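Local coordinates for cell division control protein 4 (Saccharomyces cerevisiae, PDB 3V7D) that recognises phosphorylated target proteins, among them the CDK inhibitor SIC1, as the substrate-binding subunit of an SCF E3 ubiquitin ligase, at residues E200-T205 with D226-V231; T205-D210 with S272-S277. The protein carries 1 engineered substitution. All coordinates share one frame; numbering follows the deposited sequence.

Overall arrangement
How a WD40 propeller holds its blades together and reads a ligand is illustrated by two neighbouring contacts in the domain that follows the N-terminal F-box helices. Along the chain, Glu200-Thr205 leaves strand 194-199 and leads into strand 206-213; two strands later the turn and strand start Asp226-Val231 comes back to it, and interaction 1 closes this short loop within the third WD repeat. Interaction 2 spans a longer loop, laying the innermost strand of that blade, 206-213, beside strand 273-279 of the next. The two contacts cross along the chain and share Thr205, and they touch where Thr228 and Leu229 meet Val273.

Interaction 1 (E200-T205 with D226-V231); sequences EGHNST and DNTLHV. Unlike the reference sequence in segment 200-205: Glu200 (reference Lys).
His202 and Asp226 meet in the third repeat of the WD40 propeller, where the His of the Gly-His pair and the Asp of the turn form the polar network well known from WD repeats. His202 ND1 donates to Asp226 OD2 over 3.0 Å at 158°, with the oxygen almost in the plane of the ring. That same oxygen takes a second bond, 2.9 Å from Asn203 N, through its anti lone pair, whereas the imidazole arrives from the syn side. The other nitrogen of the ring, His202 NE2, is bonded to Thr222 OG1 of strand 218-224, so both ring nitrogens have a partner, which would resist ring rotation. Asp226 CG sits between its own N and carbonyl carbon (chi1 59°), which folds the carboxylate back over the turn. There OD1 accepts Thr228 N, an Asx turn, while backbone Asp226 N goes to Ser224 OG. Alongside the Asp226 bonds the His230 ring slides obliquely past that of His202, their planes 39° apart and His230 CG lying over one face of the His202 ring. Each carboxylate oxygen thus has two donors, and the fourth bond runs from Thr228 OG1 to Asp226 OD1 at 2.7 Å, from above the carboxylate plane.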
# COMPACT_ATOMS: atom_id res chain seq x y z
N GLU B 200 -19.33 20.89 -23.37
CA GLU B 200 -19.83 20.13 -24.51
C GLU B 200 -18.72 20.01 -25.54
O GLU B 200 -17.75 20.78 -25.52
CB GLU B 200 -21.08 20.79 -25.10
CG GLU B 200 -22.24 20.91 -24.11
CD GLU B 200 -23.52 21.42 -24.74
OE1 GLU B 200 -23.61 21.44 -25.99
OE2 GLU B 200 -24.44 21.81 -23.99
N GLY B 201 -18.86 19.05 -26.45
CA GLY B 201 -17.84 18.83 -27.46
C GLY B 201 -17.87 17.42 -28.00
O GLY B 201 -17.78 17.20 -29.21
N HIS B 202 -17.98 16.45 -27.09
CA HIS B 202 -18.10 15.05 -27.48
C HIS B 202 -19.35 14.84 -28.32
O HIS B 202 -20.40 15.43 -28.05
CB HIS B 202 -18.13 14.13 -26.25
CG HIS B 202 -16.78 13.81 -25.70
ND1 HIS B 202 -15.82 13.13 -26.42
CD2 HIS B 202 -16.22 14.08 -24.49
CE1 HIS B 202 -14.74 12.99 -25.68
NE2 HIS B 202 -14.95 13.55 -24.50
N ASN B 203 -19.24 14.00 -29.34
CA ASN B 203 -20.36 13.76 -30.24
C ASN B 203 -21.09 12.47 -29.89
O ASN B 203 -21.97 12.02 -30.62
CB ASN B 203 -19.89 13.73 -31.69
CG ASN B 203 -19.38 15.09 -32.16
OD1 ASN B 203 -18.25 15.22 -32.63
ND2 ASN B 203 -20.22 16.11 -32.03
N SER B 204 -20.72 11.89 -28.75
CA SER B 204 -21.33 10.66 -28.28
C SER B 204 -21.12 10.51 -26.77
O SER B 204 -20.57 11.40 -26.12
CB SER B 204 -20.75 9.46 -29.02
OG SER B 204 -21.47 8.28 -28.73
N THR B 205 -21.59 9.39 -26.21
CA THR B 205 -21.52 9.15 -24.77
C THR B 205 -20.11 9.23 -24.21
O THR B 205 -19.18 8.62 -24.75
CB THR B 205 -22.11 7.76 -24.41
OG1 THR B 205 -23.53 7.77 -24.60
CG2 THR B 205 -21.79 7.39 -22.97
N ASP B 226 -17.38 8.26 -29.29
CA ASP B 226 -17.12 8.90 -30.58
C ASP B 226 -15.70 8.60 -31.06
O ASP B 226 -15.20 9.26 -31.97
CB ASP B 226 -17.37 10.41 -30.53
CG ASP B 226 -16.52 11.12 -29.48
OD1 ASP B 226 -15.49 10.57 -29.04
OD2 ASP B 226 -16.90 12.25 -29.10
N ASN B 227 -15.06 7.62 -30.41
CA ASN B 227 -13.71 7.15 -30.73
C ASN B 227 -12.59 8.12 -30.34
O ASN B 227 -11.42 7.85 -30.60
CB ASN B 227 -13.58 6.77 -32.21
CG ASN B 227 -14.72 5.90 -32.69
OD1 ASN B 227 -15.49 5.37 -31.89
ND2 ASN B 227 -14.84 5.75 -34.01
N THR B 228 -12.95 9.22 -29.70
CA THR B 228 -11.97 10.25 -29.37
C THR B 228 -11.74 10.39 -27.87
O THR B 228 -12.47 9.81 -27.06
CB THR B 228 -12.41 11.64 -29.87
OG1 THR B 228 -13.34 12.21 -28.95
CG2 THR B 228 -13.05 11.55 -31.25
N LEU B 229 -10.72 11.16 -27.52
CA LEU B 229 -10.56 11.68 -26.17
C LEU B 229 -10.45 13.20 -26.22
O LEU B 229 -9.79 13.76 -27.09
CB LEU B 229 -9.32 11.09 -25.50
CG LEU B 229 -9.33 9.60 -25.16
CD1 LEU B 229 -8.72 8.79 -26.30
CD2 LEU B 229 -8.61 9.36 -23.85
N HIS B 230 -11.11 13.87 -25.28
CA HIS B 230 -11.01 15.31 -25.17
C HIS B 230 -10.19 15.67 -23.94
O HIS B 230 -10.30 15.01 -22.91
CB HIS B 230 -12.40 15.95 -25.07
CG HIS B 230 -13.12 16.05 -26.38
ND1 HIS B 230 -13.11 15.05 -27.32
CD2 HIS B 230 -13.87 17.05 -26.91
CE1 HIS B 230 -13.82 15.42 -28.37
NE2 HIS B 230 -14.30 16.63 -28.14
N VAL B 231 -9.36 16.70 -24.05
CA VAL B 231 -8.57 17.17 -22.92
C VAL B 231 -9.04 18.55 -22.47
O VAL B 231 -9.24 19.45 -23.30
CB VAL B 231 -7.06 17.18 -23.23
CG1 VAL B 231 -6.26 17.61 -22.01
CG2 VAL B 231 -6.60 15.80 -23.70

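Interaction 2 (T205-D210 with S272-S277); sequences TVRCLD and SVRTVS
The phosphopeptide-binding surface of the WD40 propeller includes this junction of two blades, where the innermost strands of the third and fourth WD repeats run side by side. Strands 206-210 and 273-277 point the same way, 8° apart. They belong to separate sheets and meet through side chains set against one another and against the opposite backbone.

At the ligand end the guanidinium of Arg207 lies flat on that of Arg274, centres 3.6 Å apart and planes at 26°. Arg207 NH2 stands over the centre of the other group, 3.0 Å from Arg274 CZ. Arg207 starts with CG opposite the backbone N (chi1 -169°) and bends at chi2, and Arg274 follows the same course, which carries both groups to the same place. The closeness of two positive groups is consistent with a pocket for an anion, probably the ligand phosphate: Arg207 NH2 bonds to a modified side chain of the bound peptide, and Arg274 packs on one. A leucine in place of Arg207 would probably deprive that ligand group of a charged donor and leave the Arg274 guanidinium without the flat group stacked on it.

Each arginine belongs to a classic beta bulge, Arg207 with Cys208 facing Gly223 and Arg274 with Thr275 facing Gly286. Farther along, Cys208 projects between the strands, its CB 3.6 Å from Arg274 O. Asp210 OD2 accepts from Gly278 N, one residue past 272-277 on the same strand. Between these two side chains Val276 reaches across: its CG1 rests 3.7 Å from Cys208 SG and 3.6 Å from Leu209 C.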
# COMPACT_ATOMS: atom_id res chain seq x y z
N THR B 205 -21.59 9.39 -26.21
CA THR B 205 -21.52 9.15 -24.77
C THR B 205 -20.11 9.23 -24.21
O THR B 205 -19.18 8.62 -24.75
CB THR B 205 -22.11 7.76 -24.41
OG1 THR B 205 -23.53 7.77 -24.60
CG2 THR B 205 -21.79 7.39 -22.97
N VAL B 206 -19.93 9.99 -23.14
CA VAL B 206 -18.67 10.00 -22.41
C VAL B 206 -18.58 8.71 -21.61
O VAL B 206 -19.32 8.52 -20.65
CB VAL B 206 -18.56 11.21 -21.46
CG1 VAL B 206 -17.20 11.22 -20.79
CG2 VAL B 206 -18.79 12.51 -22.21
N ARG B 207 -17.68 7.82 -22.01
CA ARG B 207 -17.64 6.46 -21.47
C ARG B 207 -16.72 6.32 -20.25
O ARG B 207 -16.97 5.50 -19.38
CB ARG B 207 -17.21 5.47 -22.55
CG ARG B 207 -17.39 4.02 -22.15
CD ARG B 207 -18.85 3.74 -21.82
NE ARG B 207 -19.07 2.35 -21.44
CZ ARG B 207 -18.93 1.88 -20.20
NH1 ARG B 207 -18.57 2.70 -19.22
NH2 ARG B 207 -19.16 0.60 -19.94
N CYS B 208 -15.67 7.12 -20.21
CA CYS B 208 -14.66 7.01 -19.16
C CYS B 208 -13.95 8.34 -19.01
O CYS B 208 -14.08 9.21 -19.87
CB CYS B 208 -13.65 5.91 -19.52
SG CYS B 208 -12.75 6.22 -21.08
N LEU B 209 -13.20 8.50 -17.92
CA LEU B 209 -12.43 9.73 -17.71
C LEU B 209 -11.40 9.61 -16.59
O LEU B 209 -11.52 8.77 -15.70
CB LEU B 209 -13.36 10.93 -17.46
CG LEU B 209 -14.04 11.15 -16.11
CD1 LEU B 209 -13.25 12.14 -15.29
CD2 LEU B 209 -15.46 11.64 -16.30
N ASP B 210 -10.38 10.45 -16.65
CA ASP B 210 -9.36 10.53 -15.61
C ASP B 210 -8.92 11.98 -15.44
O ASP B 210 -9.14 12.80 -16.33
CB ASP B 210 -8.15 9.66 -15.97
CG ASP B 210 -7.33 9.26 -14.76
OD1 ASP B 210 -7.56 9.81 -13.66
OD2 ASP B 210 -6.44 8.39 -14.91
N SER B 272 -15.05 2.91 -29.86
CA SER B 272 -15.28 3.55 -28.58
C SER B 272 -14.08 3.47 -27.65
O SER B 272 -13.41 2.44 -27.56
CB SER B 272 -16.51 2.93 -27.90
OG SER B 272 -16.59 3.34 -26.54
N VAL B 273 -13.79 4.58 -26.97
CA VAL B 273 -12.74 4.61 -25.97
C VAL B 273 -13.31 4.13 -24.65
O VAL B 273 -14.06 4.84 -23.98
CB VAL B 273 -12.14 6.01 -25.80
CG1 VAL B 273 -11.06 6.00 -24.72
CG2 VAL B 273 -11.56 6.50 -27.12
N ARG B 274 -12.96 2.90 -24.29
CA ARG B 274 -13.58 2.20 -23.17
C ARG B 274 -12.94 2.52 -21.83
O ARG B 274 -13.61 2.57 -20.81
CB ARG B 274 -13.53 0.69 -23.42
CG ARG B 274 -14.22 -0.15 -22.36
CD ARG B 274 -15.67 0.25 -22.21
NE ARG B 274 -16.38 -0.70 -21.35
CZ ARG B 274 -16.41 -0.62 -20.02
NH1 ARG B 274 -15.77 0.35 -19.40
NH2 ARG B 274 -17.08 -1.53 -19.32
N THR B 275 -11.63 2.74 -21.84
CA THR B 275 -10.90 2.92 -20.60
C THR B 275 -9.76 3.93 -20.75
O THR B 275 -9.20 4.09 -21.84
CB THR B 275 -10.32 1.59 -20.09
OG1 THR B 275 -9.48 1.83 -18.95
CG2 THR B 275 -9.50 0.92 -21.19
N VAL B 276 -9.44 4.62 -19.67
CA VAL B 276 -8.39 5.62 -19.69
C VAL B 276 -7.66 5.67 -18.34
O VAL B 276 -8.29 5.56 -17.28
CB VAL B 276 -8.95 7.01 -20.07
CG1 VAL B 276 -9.98 7.46 -19.04
CG2 VAL B 276 -7.85 8.03 -20.20
N SER B 277 -6.35 5.83 -18.38
CA SER B 277 -5.54 5.86 -17.16
C SER B 277 -4.33 6.75 -17.39
O SER B 277 -3.54 6.51 -18.31
CB SER B 277 -5.10 4.45 -16.78
OG SER B 277 -4.19 4.46 -15.69